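Local coordinates for ribosome maturation protein SDO1 homolog (Methanothermobacter thermautotrophicus, PDB 2WBM) that probably takes part in ribosome maturation and binds RNA, as an archaeal homologue of the Shwachman-Bodian-Diamond syndrome protein, at residues V22-S34 and V99-Q112. Sequence-based numbering, arbitrary orientation.
Sequences VSLEDAVIARLES and VILRRGTIQLTAEQ
The guanidinium of R31 and the side-chain amide of Q107 are stacked, their planes 9° apart. The Q107 chain bends at chi2 (-61°), and its CG lies over the centre of one guanidinium face, 3.6 Å from R31 CZ. R31 NH1 and Q107 NE2 are both donors and do not bond; a water accepts from Q107 NE2 and, weakly, from R31 NH2. T105 OG1 donates to Q107 OE1 (2.8 Å) in the plane of that carbonyl, which helps set the rotation of the amide. R31 NE forms a salt bridge with E40 on strand 37-43. The Q112 amide lies at the E25-A27 end of the contact. Its NE2 donates to A27 O (2.8 Å), close to its own amide plane but well above the A27 carbonyl plane, and to E25 O (3.1 Å). Q112 OE1 accepts from T109 N, and Q112 N donates to T109 OG1: a capping box at the start of helix 110-131. Strands 28-34 and 105-107 pair antiparallel in the three-stranded sheet of the SBDS N-terminal domain, with 28-34 in the middle. I29 with Q107 and R31 with T105 are hydrogen-bonded pairs; A30 with I106 is a non-hydrogen-bonded pair. On the A30 and I106 face, helix 93-103 packs against the strand: A30 CB meets I100 CG2 (3.8 Å) and L101 CD2, and also I106 CD1. L32 CB lies against I100 CG1. V28 CG1 presses tightly on L108 CD2 (3.5 Å).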
# COMPACT_ATOMS: atom_id res chain seq x y z
N VAL A 22 16.63 -0.62 -5.47
CA VAL A 22 16.71 0.38 -4.41
C VAL A 22 17.98 1.19 -4.63
O VAL A 22 19.05 0.62 -4.88
CB VAL A 22 16.64 -0.23 -2.97
CG1 VAL A 22 17.93 -0.96 -2.57
CG2 VAL A 22 16.29 0.86 -1.95
N SER A 23 17.85 2.51 -4.56
CA SER A 23 19.01 3.39 -4.53
C SER A 23 19.74 3.15 -3.20
O SER A 23 19.13 2.70 -2.22
CB SER A 23 18.61 4.86 -4.69
OG SER A 23 17.69 5.27 -3.69
N LEU A 24 21.04 3.43 -3.19
CA LEU A 24 21.82 3.29 -1.96
C LEU A 24 21.36 4.28 -0.88
O LEU A 24 21.55 4.05 0.30
CB LEU A 24 23.30 3.46 -2.25
CG LEU A 24 23.89 2.35 -3.12
CD1 LEU A 24 24.90 2.93 -4.10
CD2 LEU A 24 24.50 1.24 -2.27
N GLU A 25 20.75 5.38 -1.32
CA GLU A 25 20.18 6.38 -0.43
C GLU A 25 18.93 5.82 0.26
O GLU A 25 18.66 6.13 1.43
CB GLU A 25 19.83 7.63 -1.23
CG GLU A 25 19.28 8.81 -0.42
CD GLU A 25 18.59 9.85 -1.29
OE1 GLU A 25 17.76 9.47 -2.15
OE2 GLU A 25 18.87 11.05 -1.11
N ASP A 26 18.18 5.00 -0.47
CA ASP A 26 16.91 4.49 0.02
C ASP A 26 17.07 3.15 0.74
O ASP A 26 16.17 2.77 1.49
CB ASP A 26 15.88 4.39 -1.12
CG ASP A 26 15.09 5.68 -1.34
OD1 ASP A 26 14.09 5.63 -2.08
OD2 ASP A 26 15.46 6.75 -0.80
N ALA A 27 18.20 2.46 0.54
CA ALA A 27 18.44 1.19 1.22
C ALA A 27 18.46 1.42 2.72
O ALA A 27 19.00 2.42 3.18
CB ALA A 27 19.74 0.53 0.78
N VAL A 28 17.90 0.46 3.44
CA VAL A 28 17.91 0.48 4.90
C VAL A 28 18.71 -0.74 5.34
O VAL A 28 19.10 -1.57 4.52
CB VAL A 28 16.45 0.50 5.50
CG1 VAL A 28 15.68 1.72 4.96
CG2 VAL A 28 15.69 -0.80 5.16
N ILE A 29 18.99 -0.82 6.63
CA ILE A 29 19.76 -1.92 7.15
C ILE A 29 18.86 -2.90 7.89
O ILE A 29 18.02 -2.47 8.69
CB ILE A 29 20.84 -1.36 8.10
CG1 ILE A 29 21.91 -0.63 7.27
CG2 ILE A 29 21.45 -2.49 8.97
CD1 ILE A 29 22.83 0.25 8.10
N ALA A 30 18.99 -4.18 7.59
CA ALA A 30 18.40 -5.22 8.43
C ALA A 30 19.54 -5.80 9.26
O ALA A 30 20.60 -6.15 8.72
CB ALA A 30 17.72 -6.32 7.58
N ARG A 31 19.33 -5.86 10.56
CA ARG A 31 20.38 -6.21 11.52
C ARG A 31 19.94 -7.39 12.38
O ARG A 31 18.79 -7.44 12.83
CB ARG A 31 20.61 -5.00 12.45
CG ARG A 31 21.56 -5.28 13.60
CD ARG A 31 21.64 -4.08 14.50
NE ARG A 31 22.36 -2.97 13.87
CZ ARG A 31 22.36 -1.71 14.33
NH1 ARG A 31 21.69 -1.37 15.44
NH2 ARG A 31 23.06 -0.79 13.69
N LEU A 32 20.85 -8.33 12.61
CA LEU A 32 20.62 -9.38 13.57
C LEU A 32 21.84 -9.49 14.48
O LEU A 32 22.97 -9.54 13.98
CB LEU A 32 20.39 -10.71 12.84
CG LEU A 32 20.13 -11.92 13.74
CD1 LEU A 32 18.91 -11.73 14.61
CD2 LEU A 32 19.96 -13.18 12.87
N GLU A 33 21.61 -9.51 15.79
CA GLU A 33 22.70 -9.67 16.78
C GLU A 33 22.70 -11.06 17.38
O GLU A 33 21.66 -11.55 17.81
CB GLU A 33 22.56 -8.66 17.92
CG GLU A 33 22.67 -7.23 17.48
CD GLU A 33 22.89 -6.27 18.64
OE1 GLU A 33 23.03 -6.72 19.80
OE2 GLU A 33 22.92 -5.05 18.37
N SER A 34 23.88 -11.68 17.42
CA SER A 34 24.04 -12.94 18.14
C SER A 34 25.22 -12.80 19.09
O SER A 34 26.35 -12.51 18.67
CB SER A 34 24.30 -14.10 17.15
OG SER A 34 24.64 -15.29 17.85
N VAL A 99 17.32 -15.12 7.21
CA VAL A 99 17.33 -15.21 8.69
C VAL A 99 17.41 -13.80 9.30
O VAL A 99 16.66 -13.47 10.23
CB VAL A 99 18.47 -16.11 9.22
CG1 VAL A 99 18.36 -16.25 10.75
CG2 VAL A 99 18.39 -17.50 8.56
N ILE A 100 18.28 -12.96 8.75
CA ILE A 100 18.40 -11.59 9.24
C ILE A 100 17.07 -10.85 9.05
O ILE A 100 16.57 -10.19 9.96
CB ILE A 100 19.56 -10.82 8.60
CG1 ILE A 100 20.90 -11.47 8.96
CG2 ILE A 100 19.54 -9.36 9.07
CD1 ILE A 100 22.11 -10.80 8.32
N LEU A 101 16.47 -11.00 7.86
CA LEU A 101 15.18 -10.35 7.59
C LEU A 101 14.04 -10.82 8.50
O LEU A 101 13.20 -10.01 8.96
CB LEU A 101 14.79 -10.53 6.12
CG LEU A 101 15.62 -9.70 5.12
CD1 LEU A 101 15.34 -10.17 3.71
CD2 LEU A 101 15.33 -8.20 5.27
N ARG A 102 13.99 -12.12 8.75
CA ARG A 102 12.88 -12.67 9.49
C ARG A 102 13.03 -12.57 11.00
O ARG A 102 12.04 -12.48 11.69
CB ARG A 102 12.61 -14.11 9.05
CG ARG A 102 12.00 -14.18 7.66
CD ARG A 102 12.11 -15.57 7.08
NE ARG A 102 11.42 -15.69 5.80
CZ ARG A 102 11.76 -16.55 4.84
NH1 ARG A 102 12.80 -17.35 5.01
NH2 ARG A 102 11.08 -16.59 3.71
N ARG A 103 14.27 -12.57 11.49
CA ARG A 103 14.52 -12.61 12.94
C ARG A 103 15.08 -11.30 13.49
O ARG A 103 15.10 -11.11 14.71
CB ARG A 103 15.50 -13.74 13.29
CG ARG A 103 15.01 -15.17 13.00
CD ARG A 103 13.89 -15.57 13.91
NE ARG A 103 13.60 -17.00 13.83
CZ ARG A 103 13.75 -17.87 14.82
NH1 ARG A 103 14.18 -17.46 16.01
NH2 ARG A 103 13.45 -19.15 14.64
N GLY A 104 15.53 -10.43 12.60
CA GLY A 104 16.26 -9.22 12.98
C GLY A 104 15.41 -7.96 13.02
O GLY A 104 14.17 -8.03 13.06
N THR A 105 16.10 -6.82 13.06
CA THR A 105 15.46 -5.51 13.18
C THR A 105 15.77 -4.70 11.93
O THR A 105 16.60 -5.10 11.13
CB THR A 105 15.99 -4.74 14.40
OG1 THR A 105 17.42 -4.63 14.32
CG2 THR A 105 15.59 -5.44 15.70
N ILE A 106 15.09 -3.57 11.79
CA ILE A 106 15.33 -2.64 10.68
C ILE A 106 15.89 -1.35 11.27
O ILE A 106 15.34 -0.81 12.23
CB ILE A 106 14.03 -2.33 9.90
CG1 ILE A 106 13.47 -3.60 9.24
CG2 ILE A 106 14.27 -1.21 8.88
CD1 ILE A 106 14.33 -4.20 8.14
N GLN A 107 16.99 -0.88 10.70
CA GLN A 107 17.64 0.34 11.17
C GLN A 107 17.50 1.42 10.11
O GLN A 107 17.87 1.19 8.93
CB GLN A 107 19.12 0.05 11.47
CG GLN A 107 19.33 -1.16 12.40
CD GLN A 107 18.69 -0.98 13.78
OE1 GLN A 107 18.10 -1.92 14.33
NE2 GLN A 107 18.79 0.22 14.34
N LEU A 108 16.97 2.56 10.53
CA LEU A 108 16.71 3.71 9.67
C LEU A 108 17.54 4.89 10.12
O LEU A 108 17.78 5.06 11.32
CB LEU A 108 15.24 4.12 9.75
CG LEU A 108 14.20 3.02 9.48
CD1 LEU A 108 12.81 3.57 9.61
CD2 LEU A 108 14.42 2.37 8.11
N THR A 109 17.91 5.75 9.17
CA THR A 109 18.50 7.05 9.54
C THR A 109 17.35 7.97 9.96
O THR A 109 16.17 7.64 9.72
CB THR A 109 19.24 7.69 8.35
OG1 THR A 109 18.29 8.06 7.35
CG2 THR A 109 20.25 6.70 7.75
N ALA A 110 17.67 9.10 10.59
CA ALA A 110 16.63 10.05 10.99
C ALA A 110 15.85 10.53 9.77
O ALA A 110 14.61 10.62 9.79
CB ALA A 110 17.23 11.23 11.74
N GLU A 111 16.57 10.85 8.69
CA GLU A 111 15.91 11.33 7.49
C GLU A 111 14.99 10.26 6.87
O GLU A 111 13.88 10.57 6.42
CB GLU A 111 16.92 11.85 6.47
CG GLU A 111 16.27 12.41 5.19
CD GLU A 111 15.27 13.57 5.44
OE1 GLU A 111 15.28 14.20 6.53
OE2 GLU A 111 14.47 13.84 4.52
N GLN A 112 15.44 9.01 6.87
CA GLN A 112 14.65 7.90 6.31
C GLN A 112 13.38 7.68 7.11
O GLN A 112 12.30 7.51 6.52
CB GLN A 112 15.45 6.59 6.27
CG GLN A 112 16.48 6.52 5.15
CD GLN A 112 17.31 5.25 5.24
OE1 GLN A 112 17.53 4.73 6.34
NE2 GLN A 112 17.79 4.76 4.10
O HOH W 1 21.27 2.04 13.32